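Local structure of putative lipoprotein (Bacteroides ovatus, 3OQQ) at residues W242-D247 against T275-N280; M284-V287 against V292-G295; T409-S414 against S418-Y423. The protein is of unknown function but binds calcium ions and is probably a lipid-anchored protein facing the outside of the cell. All blocks are in the same frame, centred on the assembly; numbering follows the deposited sequence.

Contact 1 of 3, residues W242-D247 against T275-N280; sequences WNWSND and TSLMDN
Leu277 meets two indoles: its CD2 at the edge of Trp242, its carbonyl oxygen at the edge of Trp244. The CD2 branch lies near the plane of the Trp242 ring, 3.8 Å from CZ2 of Trp242, and the same methyl also makes an apolar contact of 3.9 Å with CH2 of Trp244. The carbonyl oxygen of Leu277 sits near the plane of the Trp244 ring, 3.9 Å from CZ3 of Trp244. One face of Trp244 is covered by the other indole, CZ3 of Trp242 standing 3.8 Å above the plane, over the centre, so that the rim of one ring is directed at the face of the other. The carboxylate carbon of Asp247 lies in plane at another part of the Trp244 edge. Trp242 arrives there because its chi1 of 67° holds CG between the backbone N and the carbonyl carbon, which carries the six-membered ring out toward Leu277. The turn behind the rings is tied by Asp247, whose OD2 receives ND2 of Asn243 at 2.9 Å in a nearly straight bond, and a weak one from the backbone N of Trp244. No hydrogen bond joins the two segments directly; between them the contact is buried and mainly apolar. Arg253 adds a polar link, forming salt bridges to Asp247 and Asp279 and donating to the carbonyls of Ser276 and Met278, which probably offsets the repulsion between the two carboxylates. Trp244 NE1 is bound by the carbonyl of Pro297. The contact thus joins the loop after edge strand 234-242 to the loop after strand 266-272, with strand 253-263 lying between these strands in the sheet and Leu214 of strand 205-215 also packing on both indoles.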
loop_
_atom_site.group_PDB
_atom_site.type_symbol
_atom_site.label_atom_id
_atom_site.label_comp_id
_atom_site.label_asym_id
_atom_site.label_seq_id
_atom_site.Cartn_x
_atom_site.Cartn_y
_atom_site.Cartn_z
ATOM N N TRP A 242 -11.718 15.811 16.623
ATOM C CA TRP A 242 -11.361 14.608 17.361
ATOM C C TRP A 242 -10.050 14.758 18.117
ATOM O O TRP A 242 -9.217 15.620 17.818
ATOM C CB TRP A 242 -11.308 13.380 16.432
ATOM C CG TRP A 242 -10.191 13.403 15.414
ATOM C CD1 TRP A 242 -10.247 13.922 14.150
ATOM C CD2 TRP A 242 -8.861 12.862 15.569
ATOM N NE1 TRP A 242 -9.024 13.765 13.520
ATOM C CE2 TRP A 242 -8.168 13.095 14.358
ATOM C CE3 TRP A 242 -8.195 12.181 16.611
ATOM C CZ2 TRP A 242 -6.834 12.699 14.169
ATOM C CZ3 TRP A 242 -6.876 11.799 16.428
ATOM C CH2 TRP A 242 -6.198 12.079 15.227
ATOM N N ASN A 243 -9.878 13.883 19.104
ATOM C CA ASN A 243 -8.679 13.790 19.913
ATOM C C ASN A 243 -8.469 12.357 20.282
ATOM O O ASN A 243 -9.426 11.577 20.310
ATOM C CB ASN A 243 -8.769 14.665 21.173
ATOM C CG ASN A 243 -8.572 16.138 20.939
ATOM O OD1 ASN A 243 -9.529 16.895 20.857
ATOM N ND2 ASN A 243 -7.332 16.575 20.771
ATOM N N TRP A 244 -7.201 11.977 20.504
ATOM C CA TRP A 244 -6.881 10.654 21.023
ATOM C C TRP A 244 -7.370 10.639 22.464
ATOM O O TRP A 244 -7.475 11.714 23.070
ATOM C CB TRP A 244 -5.359 10.406 20.976
ATOM C CG TRP A 244 -4.831 9.928 19.650
ATOM C CD1 TRP A 244 -4.952 8.676 19.119
ATOM C CD2 TRP A 244 -4.059 10.694 18.709
ATOM N NE1 TRP A 244 -4.316 8.614 17.898
ATOM C CE2 TRP A 244 -3.730 9.831 17.637
ATOM C CE3 TRP A 244 -3.567 12.015 18.694
ATOM C CZ2 TRP A 244 -2.990 10.264 16.528
ATOM C CZ3 TRP A 244 -2.812 12.437 17.599
ATOM C CH2 TRP A 244 -2.525 11.567 16.540
ATOM N N SER A 245 -7.682 9.464 23.019
ATOM C CA SER A 245 -7.993 9.358 24.441
ATOM C C SER A 245 -6.732 9.788 25.190
ATOM O O SER A 245 -5.642 9.473 24.723
ATOM C CB SER A 245 -8.353 7.920 24.813
ATOM O OG SER A 245 -9.572 7.521 24.217
ATOM N N ASN A 246 -6.864 10.563 26.277
ATOM C CA ASN A 246 -5.742 11.071 27.076
ATOM C C ASN A 246 -4.661 11.695 26.146
ATOM O O ASN A 246 -3.475 11.358 26.218
ATOM C CB ASN A 246 -5.177 9.964 28.008
ATOM C CG ASN A 246 -6.272 9.164 28.701
ATOM O OD1 ASN A 246 -7.123 9.702 29.431
ATOM N ND2 ASN A 246 -6.344 7.878 28.398
ATOM N N ASP A 247 -5.125 12.598 25.254
ATOM C CA ASP A 247 -4.330 13.314 24.259
ATOM C C ASP A 247 -3.405 14.318 24.922
ATOM O O ASP A 247 -3.732 14.879 25.969
ATOM C CB ASP A 247 -5.232 14.026 23.223
ATOM C CG ASP A 247 -4.659 14.030 21.811
ATOM O OD1 ASP A 247 -3.445 13.720 21.653
ATOM O OD2 ASP A 247 -5.413 14.354 20.865
ATOM N N THR A 275 -1.361 17.761 9.200
ATOM C CA THR A 275 -0.780 18.882 9.955
ATOM C C THR A 275 -1.278 18.927 11.441
ATOM O O THR A 275 -0.608 19.521 12.298
ATOM C CB THR A 275 -1.094 20.194 9.214
ATOM O OG1 THR A 275 -0.135 21.176 9.557
ATOM C CG2 THR A 275 -2.526 20.718 9.443
ATOM N N SER A 276 -2.468 18.329 11.721
ATOM C CA SER A 276 -3.095 18.398 13.047
ATOM C C SER A 276 -2.620 17.276 13.975
ATOM O O SER A 276 -3.023 17.267 15.130
ATOM C CB SER A 276 -4.621 18.358 12.911
ATOM O OG SER A 276 -5.138 17.067 12.603
ATOM N N LEU A 277 -1.750 16.337 13.484
ATOM C CA LEU A 277 -1.302 15.176 14.266
ATOM C C LEU A 277 -0.195 15.506 15.244
ATOM O O LEU A 277 -0.168 14.947 16.350
ATOM C CB LEU A 277 -0.872 14.019 13.370
ATOM C CG LEU A 277 -1.901 13.526 12.349
ATOM C CD1 LEU A 277 -1.348 12.407 11.600
ATOM C CD2 LEU A 277 -3.253 13.142 13.027
HETATM N N MSE A 278 0.730 16.383 14.840
HETATM C CA MSE A 278 1.789 16.835 15.736
HETATM C C MSE A 278 1.221 17.778 16.823
HETATM O O MSE A 278 0.076 18.237 16.716
HETATM C CB MSE A 278 2.889 17.551 14.949
HETATM C CG MSE A 278 2.458 18.914 14.393
HETATM SE SE MSE A 278 3.786 19.712 13.247
HETATM C CE MSE A 278 4.105 18.114 12.052
ATOM N N ASP A 279 2.039 18.087 17.846
ATOM C CA ASP A 279 1.666 19.012 18.914
ATOM C C ASP A 279 2.361 20.337 18.728
ATOM O O ASP A 279 1.856 21.364 19.194
ATOM C CB ASP A 279 1.999 18.428 20.285
ATOM C CG ASP A 279 1.042 17.334 20.703
ATOM O OD1 ASP A 279 0.017 17.142 20.015
ATOM O OD2 ASP A 279 1.332 16.652 21.685
ATOM N N ASN A 280 3.508 20.319 18.034
ATOM C CA ASN A 280 4.321 21.497 17.738
ATOM C C ASN A 280 5.270 21.226 16.557
ATOM O O ASN A 280 5.556 20.070 16.219
ATOM C CB ASN A 280 5.116 21.956 18.975
ATOM C CG ASN A 280 6.123 20.950 19.451
ATOM O OD1 ASN A 280 7.141 20.740 18.810
ATOM N ND2 ASN A 280 5.887 20.335 20.603
#

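Contact 2 of 3, residues M284-V287 against V292-G295; sequences MFQV and VREG
Gln286 reaches over to the backbone of Arg293 and holds it with both ends of its amide. OE1 accepts the N-H of Arg293 at 2.8 Å, almost straight at 176° and in the carbonyl plane on a lone pair, while NE2 gives a proton to a lone pair of Arg293 O at 3.0 Å. Two bonds to one residue fix the rotation of the amide, and the chain bends at chi2 (-59°) to turn it toward Arg293. The tight part continues at Val292, whose CG1 lies 3.8 Å from Gln286 OE1. CG of Gln286 sits 3.6 Å above the plane of the Phe285 ring, over its centre, and that face backs the bent chain. Packing is looser where CG2 of Val292 only skirts the backbone N of Val287 at 4.1 Å, and outer ground begins at Glu294 and Gly295, exposed residues that have no contact with 284-287. Of its side chain, Arg293 brings CB and CG against the amide; the guanidinium goes on to a salt bridge with Asp247. The backbone of Val287 bonds to Glu397, a calcium ligand, and its side chain lies about 6 Å from a calcium ion. A glutamine amide pairing with a main-chain N-H and C=O, as a neighbouring beta strand would, here closes an irregular loop beside the calcium site.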
loop_
_atom_site.group_PDB
_atom_site.type_symbol
_atom_site.label_atom_id
_atom_site.label_comp_id
_atom_site.label_asym_id
_atom_site.label_seq_id
_atom_site.Cartn_x
_atom_site.Cartn_y
_atom_site.Cartn_z
HETATM N N MSE A 284 7.371 17.644 15.818
HETATM C CA MSE A 284 6.634 17.015 14.720
HETATM C C MSE A 284 5.964 15.714 15.235
HETATM O O MSE A 284 5.678 15.635 16.435
HETATM C CB MSE A 284 7.525 16.826 13.473
HETATM C CG MSE A 284 7.899 18.189 12.819
HETATM SE SE MSE A 284 9.409 18.049 11.619
HETATM C CE MSE A 284 10.736 18.389 12.862
ATOM N N PHE A 285 5.693 14.714 14.365
ATOM C CA PHE A 285 4.885 13.567 14.758
ATOM C C PHE A 285 5.552 12.195 14.592
ATOM O O PHE A 285 5.706 11.711 13.467
ATOM C CB PHE A 285 3.545 13.594 13.959
ATOM C CG PHE A 285 2.536 12.537 14.380
ATOM C CD1 PHE A 285 1.978 12.551 15.657
ATOM C CD2 PHE A 285 2.129 11.550 13.492
ATOM C CE1 PHE A 285 1.069 11.582 16.043
ATOM C CE2 PHE A 285 1.193 10.589 13.875
ATOM C CZ PHE A 285 0.673 10.607 15.151
ATOM N N GLN A 286 5.799 11.508 15.751
ATOM C CA GLN A 286 6.386 10.160 15.847
ATOM C C GLN A 286 7.773 10.090 15.177
ATOM O O GLN A 286 8.086 9.068 14.577
ATOM C CB GLN A 286 5.429 9.098 15.243
ATOM C CG GLN A 286 3.984 9.081 15.842
ATOM C CD GLN A 286 3.959 8.815 17.348
ATOM O OE1 GLN A 286 4.466 9.587 18.154
ATOM N NE2 GLN A 286 3.332 7.742 17.775
ATOM N N VAL A 287 8.595 11.168 15.262
ATOM C CA VAL A 287 9.937 11.202 14.620
ATOM C C VAL A 287 11.078 11.697 15.571
ATOM O O VAL A 287 12.273 11.570 15.249
ATOM C CB VAL A 287 9.938 12.041 13.291
ATOM C CG1 VAL A 287 9.002 11.443 12.252
ATOM C CG2 VAL A 287 9.633 13.535 13.517
ATOM N N VAL A 292 8.329 10.546 20.876
ATOM C CA VAL A 292 7.482 9.537 20.221
ATOM C C VAL A 292 6.440 9.021 21.246
ATOM O O VAL A 292 6.789 8.719 22.385
ATOM C CB VAL A 292 8.317 8.387 19.601
ATOM C CG1 VAL A 292 7.423 7.356 18.913
ATOM C CG2 VAL A 292 9.355 8.936 18.621
ATOM N N ARG A 293 5.172 8.961 20.841
ATOM C CA ARG A 293 4.089 8.541 21.728
ATOM C C ARG A 293 3.905 7.041 21.560
ATOM O O ARG A 293 3.494 6.566 20.499
ATOM C CB ARG A 293 2.814 9.332 21.421
ATOM C CG ARG A 293 3.044 10.842 21.533
ATOM C CD ARG A 293 1.896 11.647 20.946
ATOM N NE ARG A 293 0.697 11.448 21.751
ATOM C CZ ARG A 293 -0.494 11.951 21.470
ATOM N NH1 ARG A 293 -0.664 12.722 20.404
ATOM N NH2 ARG A 293 -1.526 11.690 22.256
ATOM N N GLU A 294 4.256 6.308 22.626
ATOM C CA GLU A 294 4.266 4.856 22.682
ATOM C C GLU A 294 2.873 4.268 22.565
ATOM O O GLU A 294 1.985 4.663 23.304
ATOM C CB GLU A 294 4.943 4.386 24.001
ATOM C CG GLU A 294 6.400 4.782 24.104
ATOM C CD GLU A 294 7.295 4.379 22.944
ATOM O OE1 GLU A 294 7.139 3.243 22.440
ATOM O OE2 GLU A 294 8.177 5.186 22.567
ATOM N N GLY A 295 2.709 3.318 21.644
ATOM C CA GLY A 295 1.452 2.606 21.405
ATOM C C GLY A 295 0.287 3.476 20.965
ATOM O O GLY A 295 -0.868 3.093 21.160
#

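Contact 3 of 3, residues T409-S414 against S418-Y423; sequences TKWVDS and SNQKWY
Trp411 and Trp422 form the centre of this contact, with NE1 of Trp422 poised 3.1 Å above the plane of the Trp411 ring, over its centre. The six-membered ring of Trp411 and the five-membered ring of Trp422 have centroids 4.2 Å apart and planes inclined by 35°, an oblique pairing that is neither a stack nor edge-to-face. At the edge of Trp411, in plane, lies the carbonyl oxygen of Ser418, which also accepts a CA-H...O contact from Trp411 CA at 3.3 Å. The indole points this way because chi1 of 176° sets CG opposite the backbone N, carrying the ring off the helix and toward the returning chain. Beside this pair, OD1 of Asn419 comes 3.3 Å from CB of Lys410, whose extended chain then leads away from the contact. With an alanine here in place of Trp411, NE1 of Trp422 would probably lose the ring it lies over and Ser418 O the indole edge it sits beside, opening a gap between helix and loop. The next shell fixes the chain's return. Ser414 OG, held by its chi1 of 70° near the helix end, accepts the N-H of Ser418 at 3.0 Å and also lies within hydrogen-bonding distance of the carbonyl oxygens of Lys410 and Trp411. Beyond it, Asn419 to Trp422 forms a type I turn, closed by a weak bond from Trp422 N to Asn419 O, and so brings the second indole back over the first. Around the two indoles, Phe408 and Tyr405 meet Trp422 edge-to-face, while Phe91 does the same to Trp411. The pair therefore seals helix 408-413 against the loop that leads on to strand 431-432, with Phe91 coming from the chain between strands 71-80 and 96-104.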
loop_
_atom_site.group_PDB
_atom_site.type_symbol
_atom_site.label_atom_id
_atom_site.label_comp_id
_atom_site.label_asym_id
_atom_site.label_seq_id
_atom_site.Cartn_x
_atom_site.Cartn_y
_atom_site.Cartn_z
ATOM N N THR A 409 22.360 2.234 0.016
ATOM C CA THR A 409 23.063 2.745 -1.188
ATOM C C THR A 409 23.627 1.602 -2.026
ATOM O O THR A 409 23.650 1.724 -3.253
ATOM C CB THR A 409 24.134 3.796 -0.877
ATOM O OG1 THR A 409 25.199 3.156 -0.193
ATOM C CG2 THR A 409 23.581 4.965 -0.045
ATOM N N LYS A 410 23.996 0.478 -1.384
ATOM C CA LYS A 410 24.487 -0.715 -2.101
ATOM C C LYS A 410 23.408 -1.235 -3.062
ATOM O O LYS A 410 23.712 -1.562 -4.200
ATOM C CB LYS A 410 24.932 -1.820 -1.132
ATOM C CG LYS A 410 26.317 -1.592 -0.548
ATOM C CD LYS A 410 26.627 -2.625 0.533
ATOM C CE LYS A 410 27.971 -2.385 1.166
ATOM N NZ LYS A 410 28.172 -3.234 2.374
ATOM N N TRP A 411 22.162 -1.286 -2.599
ATOM C CA TRP A 411 21.003 -1.682 -3.388
ATOM C C TRP A 411 20.705 -0.619 -4.461
ATOM O O TRP A 411 20.511 -0.968 -5.638
ATOM C CB TRP A 411 19.808 -1.866 -2.467
ATOM C CG TRP A 411 18.512 -2.178 -3.157
ATOM C CD1 TRP A 411 18.126 -3.385 -3.665
ATOM C CD2 TRP A 411 17.364 -1.321 -3.241
ATOM N NE1 TRP A 411 16.837 -3.314 -4.127
ATOM C CE2 TRP A 411 16.336 -2.061 -3.866
ATOM C CE3 TRP A 411 17.090 -0.009 -2.804
ATOM C CZ2 TRP A 411 15.057 -1.529 -4.084
ATOM C CZ3 TRP A 411 15.819 0.507 -3.000
ATOM C CH2 TRP A 411 14.820 -0.246 -3.641
ATOM N N VAL A 412 20.669 0.672 -4.055
ATOM C CA VAL A 412 20.404 1.774 -4.991
ATOM C C VAL A 412 21.427 1.738 -6.130
ATOM O O VAL A 412 21.038 1.621 -7.295
ATOM C CB VAL A 412 20.364 3.180 -4.318
ATOM C CG1 VAL A 412 20.279 4.297 -5.381
ATOM C CG2 VAL A 412 19.179 3.296 -3.346
ATOM N N ASP A 413 22.721 1.817 -5.791
ATOM C CA ASP A 413 23.809 1.954 -6.759
ATOM C C ASP A 413 24.032 0.711 -7.604
ATOM O O ASP A 413 24.534 0.844 -8.713
ATOM C CB ASP A 413 25.085 2.440 -6.060
ATOM C CG ASP A 413 24.887 3.881 -5.584
ATOM O OD1 ASP A 413 24.508 4.737 -6.418
ATOM O OD2 ASP A 413 25.092 4.148 -4.385
ATOM N N SER A 414 23.608 -0.479 -7.130
ATOM C CA SER A 414 23.662 -1.691 -7.949
ATOM C C SER A 414 22.357 -1.831 -8.752
ATOM O O SER A 414 22.170 -2.808 -9.474
ATOM C CB SER A 414 23.887 -2.927 -7.090
ATOM O OG SER A 414 22.701 -3.156 -6.353
ATOM N N SER A 418 22.041 -6.019 -5.783
ATOM C CA SER A 418 22.620 -6.469 -4.521
ATOM C C SER A 418 21.831 -5.972 -3.351
ATOM O O SER A 418 21.080 -4.999 -3.486
ATOM C CB SER A 418 24.055 -5.971 -4.396
ATOM O OG SER A 418 24.840 -6.635 -5.362
ATOM N N ASN A 419 21.994 -6.646 -2.201
ATOM C CA ASN A 419 21.376 -6.260 -0.931
ATOM C C ASN A 419 19.887 -6.003 -1.094
ATOM O O ASN A 419 19.396 -4.941 -0.701
ATOM C CB ASN A 419 22.080 -5.009 -0.384
ATOM C CG ASN A 419 23.543 -5.243 -0.158
ATOM O OD1 ASN A 419 24.381 -5.075 -1.050
ATOM N ND2 ASN A 419 23.861 -5.696 1.025
ATOM N N GLN A 420 19.176 -6.967 -1.713
ATOM C CA GLN A 420 17.739 -6.867 -1.970
ATOM C C GLN A 420 16.960 -6.844 -0.680
ATOM O O GLN A 420 15.874 -6.292 -0.644
ATOM C CB GLN A 420 17.281 -7.997 -2.886
ATOM C CG GLN A 420 17.619 -7.671 -4.346
ATOM C CD GLN A 420 17.550 -8.824 -5.299
ATOM O OE1 GLN A 420 16.825 -9.797 -5.107
ATOM N NE2 GLN A 420 18.292 -8.716 -6.383
ATOM N N LYS A 421 17.545 -7.365 0.400
ATOM C CA LYS A 421 16.948 -7.357 1.740
ATOM C C LYS A 421 17.631 -6.293 2.623
ATOM O O LYS A 421 17.734 -6.457 3.836
ATOM C CB LYS A 421 17.029 -8.749 2.382
ATOM C CG LYS A 421 15.993 -9.726 1.834
ATOM C CD LYS A 421 16.490 -11.150 2.048
ATOM C CE LYS A 421 15.474 -12.114 2.584
ATOM N NZ LYS A 421 16.036 -13.493 2.667
ATOM N N TRP A 422 18.016 -5.167 2.018
ATOM C CA TRP A 422 18.671 -4.064 2.710
ATOM C C TRP A 422 17.837 -3.534 3.879
ATOM O O TRP A 422 18.432 -3.094 4.867
ATOM C CB TRP A 422 18.980 -2.912 1.736
ATOM C CG TRP A 422 17.758 -2.313 1.113
ATOM C CD1 TRP A 422 17.180 -2.669 -0.067
ATOM C CD2 TRP A 422 16.946 -1.258 1.658
ATOM N NE1 TRP A 422 16.088 -1.874 -0.318
ATOM C CE2 TRP A 422 15.924 -0.992 0.720
ATOM C CE3 TRP A 422 17.006 -0.483 2.838
ATOM C CZ2 TRP A 422 14.923 -0.028 0.950
ATOM C CZ3 TRP A 422 15.994 0.442 3.084
ATOM C CH2 TRP A 422 14.995 0.694 2.123
ATOM N N TYR A 423 16.473 -3.552 3.740
ATOM C CA TYR A 423 15.482 -3.045 4.709
ATOM C C TYR A 423 15.467 -3.862 6.005
ATOM O O TYR A 423 14.986 -3.367 7.023
ATOM C CB TYR A 423 14.073 -3.011 4.098
ATOM C CG TYR A 423 13.729 -4.266 3.320
ATOM C CD1 TYR A 423 13.372 -5.441 3.974
ATOM C CD2 TYR A 423 13.741 -4.271 1.930
ATOM C CE1 TYR A 423 13.102 -6.609 3.266
ATOM C CE2 TYR A 423 13.427 -5.422 1.211
ATOM C CZ TYR A 423 13.121 -6.594 1.886
ATOM O OH TYR A 423 12.817 -7.741 1.187
#

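Contacts 1 and 2 are neighbours, their centres 11 Å apart, whereas contact 3 lies about 37 and 28 Å from their centres and touches neither. Contact 1 is buried and rests on apolar side chains, contact 2 is partly buried and rests on a polar amide gripping backbone, and contact 3 combines aromatic rings with one hydroxyl bond at a partly exposed site. Segment 275-280 of contact 1 and both segments of contact 2 lie in the long loop between strands 266-272 and 298-307; the Asp247–Arg293 salt bridge and packing of Phe285 on Leu277 O join the two contacts. Contact 3 instead links a helix to its following loop.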